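Local coordinates for putative major capsid protein (PDB 6G44), which forms, as the double jelly-roll major capsid protein of the virophage mavirus, a trimer that probably serves as the building block of the icosahedral shell, at residues P332-M338 and S424-P430; Q375-Y379 and F391-S395; A442-K446 and L492-T496. All blocks are in the same frame, centred on the assembly; numbering follows the deposited sequence. Where two conformers were deposited one is given.

Contact 1 (P332-M338 and S424-P430)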
# COMPACT_ATOMS: atom_id res chain seq x y z
N PRO C 332 11.81 28.09 -13.74
CA PRO C 332 11.06 27.29 -12.76
C PRO C 332 11.63 25.91 -12.47
O PRO C 332 12.37 25.35 -13.27
CB PRO C 332 9.68 27.13 -13.39
CG PRO C 332 9.56 28.29 -14.34
CD PRO C 332 10.95 28.46 -14.87
N SER C 333 11.23 25.39 -11.33
CA SER C 333 11.58 24.05 -10.90
C SER C 333 10.92 22.96 -11.72
O SER C 333 11.56 21.91 -11.99
CB SER C 333 11.16 23.87 -9.44
OG SER C 333 11.39 22.55 -8.98
N MET C 334 9.68 23.18 -12.12
CA MET C 334 8.95 22.15 -12.85
C MET C 334 7.90 22.79 -13.74
O MET C 334 7.42 23.88 -13.47
CB MET C 334 8.29 21.14 -11.88
CG MET C 334 7.77 19.86 -12.56
SD MET C 334 7.05 18.63 -11.42
CE MET C 334 8.48 18.05 -10.55
N PHE C 335 7.56 22.07 -14.81
CA PHE C 335 6.50 22.40 -15.71
C PHE C 335 5.49 21.28 -15.77
O PHE C 335 5.84 20.12 -15.52
CB PHE C 335 7.06 22.65 -17.13
CG PHE C 335 7.99 23.81 -17.20
CD1 PHE C 335 7.46 25.07 -17.41
CD2 PHE C 335 9.36 23.65 -17.02
CE1 PHE C 335 8.28 26.18 -17.46
CE2 PHE C 335 10.19 24.78 -17.09
CZ PHE C 335 9.63 26.02 -17.30
N ALA C 336 4.26 21.62 -16.13
CA ALA C 336 3.21 20.61 -16.36
C ALA C 336 2.49 20.96 -17.65
O ALA C 336 2.09 22.13 -17.85
CB ALA C 336 2.23 20.54 -15.20
N VAL C 337 2.30 19.97 -18.50
CA VAL C 337 1.62 20.13 -19.78
C VAL C 337 0.36 19.28 -19.77
O VAL C 337 0.41 18.09 -19.44
CB VAL C 337 2.52 19.67 -20.94
CG1 VAL C 337 1.82 19.88 -22.29
CG2 VAL C 337 3.84 20.41 -20.91
N MET C 338 -0.77 19.88 -20.16
CA MET C 338 -2.00 19.13 -20.28
C MET C 338 -2.84 19.76 -21.38
O MET C 338 -2.74 20.96 -21.61
CB MET C 338 -2.74 19.05 -18.94
CG MET C 338 -3.58 20.19 -18.46
SD MET C 338 -4.52 19.71 -16.95
CE MET C 338 -3.28 19.97 -15.73
N SER C 424 -3.75 12.84 -20.39
CA SER C 424 -2.37 13.05 -19.93
C SER C 424 -2.12 14.31 -19.13
O SER C 424 -2.65 15.38 -19.43
CB SER C 424 -1.41 13.10 -21.11
OG SER C 424 -1.66 12.09 -22.07
N VAL C 425 -1.23 14.19 -18.15
CA VAL C 425 -0.50 15.35 -17.62
C VAL C 425 0.96 14.98 -17.64
O VAL C 425 1.35 13.95 -17.09
CB VAL C 425 -0.92 15.73 -16.19
CG1 VAL C 425 -0.13 16.93 -15.69
CG2 VAL C 425 -2.41 16.04 -16.15
N ILE C 426 1.78 15.81 -18.28
CA ILE C 426 3.22 15.55 -18.38
C ILE C 426 3.98 16.55 -17.51
O ILE C 426 4.01 17.74 -17.83
CB ILE C 426 3.75 15.53 -19.82
CG1 ILE C 426 3.02 14.48 -20.65
CG2 ILE C 426 5.26 15.28 -19.83
CD1 ILE C 426 3.21 14.63 -22.15
N PHE C 427 4.60 16.07 -16.45
CA PHE C 427 5.45 16.86 -15.58
C PHE C 427 6.88 16.71 -16.04
O PHE C 427 7.35 15.57 -16.24
CB PHE C 427 5.33 16.39 -14.12
CG PHE C 427 3.98 16.62 -13.51
CD1 PHE C 427 3.65 17.86 -12.97
CD2 PHE C 427 3.01 15.60 -13.43
CE1 PHE C 427 2.42 18.06 -12.37
CE2 PHE C 427 1.79 15.82 -12.81
CZ PHE C 427 1.48 17.07 -12.31
N PHE C 428 7.59 17.83 -16.27
CA PHE C 428 9.02 17.78 -16.62
C PHE C 428 9.77 18.94 -15.98
O PHE C 428 9.18 20.00 -15.73
CB PHE C 428 9.26 17.72 -18.14
CG PHE C 428 9.01 19.03 -18.86
CD1 PHE C 428 10.03 19.94 -19.05
CD2 PHE C 428 7.75 19.32 -19.42
CE1 PHE C 428 9.79 21.15 -19.69
CE2 PHE C 428 7.53 20.50 -20.09
CZ PHE C 428 8.55 21.43 -20.22
N ARG C 429 11.03 18.69 -15.64
CA ARG C 429 11.90 19.68 -14.99
C ARG C 429 12.89 20.21 -16.04
O ARG C 429 13.17 19.53 -17.03
CB ARG C 429 12.69 19.00 -13.88
CG ARG C 429 11.85 18.38 -12.78
CD ARG C 429 12.75 17.68 -11.81
NE ARG C 429 12.03 16.99 -10.74
CZ ARG C 429 11.66 17.53 -9.59
NH1 ARG C 429 11.95 18.79 -9.29
NH2 ARG C 429 11.03 16.79 -8.69
N PRO C 430 13.49 21.37 -15.80
CA PRO C 430 14.51 21.85 -16.76
C PRO C 430 15.68 20.86 -16.90
O PRO C 430 16.23 20.70 -18.01
CB PRO C 430 14.93 23.20 -16.18
CG PRO C 430 14.41 23.27 -14.82
CD PRO C 430 13.22 22.36 -14.74
O HOH W 1 13.68 20.85 -10.71
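Phe428 and Met334 bury the most surface where strand 334-338 runs antiparallel to strand 425-428, with Val337 and Phe335 close behind. CB of Phe335 stands over one face of the Phe428 ring, 3.8 Å from its centroid, a CH-pi contact, while the two rings are nearly parallel (21°) but slid so far apart that they barely overlap. Phe428 reaches this place because its CG sits between the backbone N and the carbonyl carbon (chi1 74°), which brings the ring toward strand 334-338. Val337 CG2 meets the edge of the same ring, 3.8 Å from Phe428 CE2, so one ring serves two residues of the opposite strand. The end of Met334 reaches Phe427, which shares its sheet face with Ala336. The Met334 sulfur makes an oblique Met-aromatic contact with Phe427, SD to CD1 3.8 Å, and the bend at chi3 (-70°) carries CE over the centre of the Arg429 guanidinium, 3.4 Å from CZ. Arg429 NE bonds Asn385 OD1, and its NH1 donates to a water that in turn donates to Ser333 O. Between the side chains the backbones pair Phe335 with Phe428 and Val337 with Ile426; Phe335 N to Phe428 O is 2.8 Å. Ser333 and Met334 together oppose Ile475 in a classic beta bulge. In this jelly-roll sheet strand 334-341 lies between strands 425-428 and 464-482; Ala336, Met338 and Val425 pack on helix 123-130, while Val337, Ile426 and Phe428 meet strand 355-363.

Contact 2 (Q375-Y379 and F391-S395); sequences QQQLY and FSCFS
Tyr379 presents one ring face to Phe391, whose CD1 comes within 3.5 Å of Tyr379 CG, and turns an edge to the face of Phe394. The three rings form an aromatic cluster of two T-shaped (edge-to-face) pairs between helices 375-384 and 391-394 of the capsid protein's double jelly-roll. Ring planes stand at 65° in the first pair and 62° in the second. Phe391 also lies with CB over the Tyr379 face, and Tyr379 CA lies over Phe394, 4.0 Å from its centroid, so backbone and ring of the tyrosine both contribute. Its hydroxyl is bonded to Lys389 O. A bend at chi2 brings the Gln376 amide over Phe391, with NE2 above the ring centre and 3.2 Å from CZ. The second subunit packs nearby, with Asp203 against Gln376 and Asn181 against Phe391. Leu378 CB touches CZ of Phe394. Gln375, extended beyond CG, reaches Ser395; its NE2 is shared with Ile356 O, and a water donates to both Gln375 OE1 and Ser395 O. The direct bond from Gln375 NE2 to Ser395 O, 3.0 Å long, is bent to 136° at the hydrogen.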
# COMPACT_ATOMS: atom_id res chain seq x y z
N GLN C 375 4.66 7.78 -26.52
CA GLN C 375 3.74 7.97 -25.40
C GLN C 375 4.19 7.25 -24.13
O GLN C 375 4.09 7.81 -23.02
CB GLN C 375 2.31 7.57 -25.79
CG GLN C 375 1.28 8.02 -24.79
CD GLN C 375 -0.13 7.80 -25.29
OE1 GLN C 375 -0.50 6.72 -25.75
NE2 GLN C 375 -0.93 8.83 -25.18
N GLN C 376 4.69 6.03 -24.25
CA GLN C 376 5.17 5.28 -23.09
C GLN C 376 6.35 6.00 -22.42
O GLN C 376 6.40 6.09 -21.20
CB GLN C 376 5.59 3.87 -23.47
CG GLN C 376 5.93 3.00 -22.27
CD GLN C 376 4.72 2.69 -21.37
OE1 GLN C 376 4.79 2.76 -20.14
NE2 GLN C 376 3.62 2.35 -21.98
N GLN C 377 7.25 6.57 -23.22
CA GLN C 377 8.36 7.33 -22.65
C GLN C 377 7.87 8.61 -22.01
O GLN C 377 8.43 9.04 -21.01
CB GLN C 377 9.40 7.62 -23.72
CG GLN C 377 10.11 6.37 -24.21
CD GLN C 377 10.88 6.61 -25.51
OE1 GLN C 377 10.29 7.03 -26.50
NE2 GLN C 377 12.20 6.36 -25.50
N LEU C 378 6.88 9.26 -22.60
CA LEU C 378 6.28 10.46 -21.98
C LEU C 378 5.66 10.12 -20.61
O LEU C 378 5.75 10.90 -19.66
CB LEU C 378 5.27 11.10 -22.91
CG LEU C 378 5.87 11.73 -24.18
CD1 LEU C 378 4.73 12.18 -25.07
CD2 LEU C 378 6.84 12.85 -23.89
N TYR C 379 5.02 8.96 -20.53
CA TYR C 379 4.50 8.47 -19.25
C TYR C 379 5.62 8.25 -18.25
O TYR C 379 5.50 8.63 -17.07
CB TYR C 379 3.73 7.17 -19.49
CG TYR C 379 3.23 6.47 -18.24
CD1 TYR C 379 2.21 7.02 -17.49
CD2 TYR C 379 3.77 5.26 -17.83
CE1 TYR C 379 1.73 6.37 -16.37
CE2 TYR C 379 3.28 4.61 -16.71
CZ TYR C 379 2.29 5.19 -15.97
OH TYR C 379 1.78 4.54 -14.84
N PHE C 391 -0.99 3.74 -16.75
CA PHE C 391 -0.74 4.13 -18.13
C PHE C 391 -2.04 4.29 -18.95
O PHE C 391 -2.14 5.21 -19.77
CB PHE C 391 0.21 3.13 -18.80
CG PHE C 391 0.56 3.49 -20.22
CD1 PHE C 391 1.20 4.71 -20.50
CD2 PHE C 391 0.23 2.66 -21.27
CE1 PHE C 391 1.52 5.08 -21.81
CE2 PHE C 391 0.55 3.03 -22.57
CZ PHE C 391 1.19 4.21 -22.84
N SER C 392 -3.02 3.41 -18.74
CA SER C 392 -4.30 3.47 -19.47
C SER C 392 -5.09 4.74 -19.17
O SER C 392 -5.94 5.11 -19.98
CB SER C 392 -5.17 2.23 -19.20
OG SER C 392 -5.45 2.09 -17.85
N CYS C 393 -4.83 5.40 -18.05
CA CYS C 393 -5.40 6.72 -17.79
C CYS C 393 -4.66 7.76 -18.60
O CYS C 393 -5.24 8.41 -19.47
CB CYS C 393 -5.29 7.00 -16.30
SG CYS C 393 -5.69 8.68 -15.80
N PHE C 394 -3.35 7.84 -18.35
CA PHE C 394 -2.47 8.77 -19.06
C PHE C 394 -2.61 8.75 -20.57
O PHE C 394 -2.65 9.79 -21.22
CB PHE C 394 -1.02 8.45 -18.68
CG PHE C 394 0.00 9.33 -19.34
CD1 PHE C 394 0.53 9.00 -20.60
CD2 PHE C 394 0.46 10.46 -18.71
CE1 PHE C 394 1.47 9.78 -21.20
CE2 PHE C 394 1.41 11.27 -19.32
CZ PHE C 394 1.91 10.92 -20.56
N SER C 395 -2.74 7.56 -21.13
CA SER C 395 -2.67 7.44 -22.57
C SER C 395 -3.89 7.98 -23.30
O SER C 395 -3.80 8.28 -24.49
CB SER C 395 -2.47 5.99 -23.02
OG SER C 395 -3.62 5.21 -22.77
O HOH W 2 -3.39 6.41 -26.63

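Contact 3 (A442-K446 and L492-T496)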
# COMPACT_ATOMS: atom_id res chain seq x y z
N ALA C 442 17.03 25.11 -12.36
CA ALA C 442 15.95 25.49 -11.48
C ALA C 442 16.43 26.56 -10.51
O ALA C 442 17.49 26.42 -9.89
CB ALA C 442 15.44 24.29 -10.72
N ASN C 443 15.65 27.64 -10.41
CA ASN C 443 15.91 28.78 -9.50
C ASN C 443 16.97 29.75 -10.01
O ASN C 443 17.34 30.70 -9.31
CB ASN C 443 16.24 28.32 -8.07
CG ASN C 443 15.08 27.59 -7.44
OD1 ASN C 443 13.94 27.95 -7.69
ND2 ASN C 443 15.36 26.54 -6.66
N ALA C 444 17.44 29.58 -11.24
CA ALA C 444 18.37 30.57 -11.81
C ALA C 444 17.60 31.83 -12.17
O ALA C 444 16.53 31.77 -12.77
CB ALA C 444 19.04 30.02 -13.04
N ASN C 445 18.20 32.98 -11.86
CA ASN C 445 17.62 34.26 -12.28
C ASN C 445 18.01 34.61 -13.72
O ASN C 445 18.48 35.70 -14.02
CB ASN C 445 18.03 35.38 -11.32
CG ASN C 445 17.25 36.65 -11.57
OD1 ASN C 445 16.16 36.62 -12.15
ND2 ASN C 445 17.80 37.78 -11.13
N LYS C 446 17.80 33.67 -14.63
CA LYS C 446 18.17 33.81 -16.02
C LYS C 446 16.87 33.82 -16.80
O LYS C 446 16.02 32.93 -16.60
CB LYS C 446 19.02 32.62 -16.46
CG LYS C 446 19.37 32.66 -17.94
CD LYS C 446 20.13 31.45 -18.43
CE LYS C 446 20.12 31.41 -19.95
NZ LYS C 446 20.77 32.63 -20.54
N LEU C 492 10.31 34.51 -4.59
CA LEU C 492 10.96 33.42 -5.28
C LEU C 492 12.38 33.24 -4.76
O LEU C 492 13.02 34.21 -4.33
CB LEU C 492 11.00 33.70 -6.78
CG LEU C 492 9.67 33.86 -7.50
CD1 LEU C 492 9.93 34.16 -8.98
CD2 LEU C 492 8.77 32.62 -7.34
N THR C 493 12.88 32.01 -4.79
CA THR C 493 14.22 31.68 -4.37
C THR C 493 15.07 31.71 -5.64
O THR C 493 15.09 30.72 -6.39
CB THR C 493 14.27 30.29 -3.70
OG1 THR C 493 13.69 29.30 -4.56
CG2 THR C 493 13.50 30.30 -2.40
N LEU C 494 15.70 32.84 -5.92
CA LEU C 494 16.48 33.04 -7.15
C LEU C 494 17.95 33.33 -6.87
O LEU C 494 18.28 34.05 -5.91
CB LEU C 494 15.88 34.18 -7.96
CG LEU C 494 14.43 34.01 -8.41
CD1 LEU C 494 13.96 35.26 -9.13
CD2 LEU C 494 14.27 32.78 -9.29
N TYR C 495 18.81 32.77 -7.71
CA TYR C 495 20.26 32.85 -7.58
C TYR C 495 20.87 32.97 -8.97
O TYR C 495 20.24 32.63 -9.96
CB TYR C 495 20.82 31.61 -6.86
CG TYR C 495 20.09 31.35 -5.58
CD1 TYR C 495 20.47 31.96 -4.39
CD2 TYR C 495 18.94 30.57 -5.59
CE1 TYR C 495 19.71 31.75 -3.22
CE2 TYR C 495 18.18 30.38 -4.46
CZ TYR C 495 18.56 30.96 -3.29
OH TYR C 495 17.76 30.70 -2.18
N THR C 496 22.11 33.44 -9.04
CA THR C 496 22.77 33.49 -10.33
C THR C 496 23.13 32.07 -10.78
O THR C 496 23.39 31.20 -9.94
CB THR C 496 24.06 34.32 -10.31
OG1 THR C 496 25.02 33.69 -9.45
CG2 THR C 496 23.78 35.75 -9.83
O HOH W 3 12.20 30.44 -7.58
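Asn443 and Thr493 cross obliquely, the asparagine amide lying against the threonine hydroxyl and carbonyl. Asn443 CB comes 3.1 Å from Thr493 O, and the bond from Thr493 OG1 to Asn443 OD1 is weak at 3.4 Å. The hydroxyl reaches that oxygen because it stands between the threonine's backbone N and carbonyl carbon (chi1 54°). A water 3.0 Å from Asn443 OD1 can donate to it and is weakly held by Thr493 N, while the amide nitrogen ND2 has its main partner in Asp477 OD2, to which it is hydrogen-bonded. Leu494 approaches differently: its CD2 lies 3.7 Å from Asn443 O. Tyr495 sends its ring obliquely past the same carbonyl, CD2 to Asn443 O 4.1 Å. The backbones themselves meet in a single bridge pairing Ala444 with Tyr495. Tyr495 N bonds to Asn443 O at 3.0 Å, and Asn445 N returns a bond to Tyr495 O at 2.8 Å, so the loop is held from both sides of Ala444. CA of Leu494 adds a CA-H...O contact to Asn443 O. Asn445 is the centre of an inverse gamma turn. Ser33 of the second subunit bonds Ala442 O through its OG, and Ile31 of that subunit packs on Thr493 and Tyr495. The bridge joins the loop leading into strand 448-457 to the link between strand 488-492 and helix 497-501, where Leu500 packs on Ala444 and Tyr495 and Thr496 is the N-cap, while Thr493 touches strand 464-482.

Contact 1 lies between the other two, its centre 14 Å from that of contact 2 and 18 Å from that of contact 3. Along the chain, contact 2 falls within the excursion that contact 1 spans, and the two meet directly: Ser424 OG is 2.7 Å from Phe394 O, probably a hydrogen bond, and Ile426 packs on Phe394 and Leu378. At the other end, Ala442 of contact 3 touches Pro332, Ser333 and Pro430. Contacts 2 and 3 are about 19 Å apart at their nearest atoms, yet both border the second subunit. A sulfate, probably from the crystallisation liquor, lies about 4 Å from the side chain of Arg429.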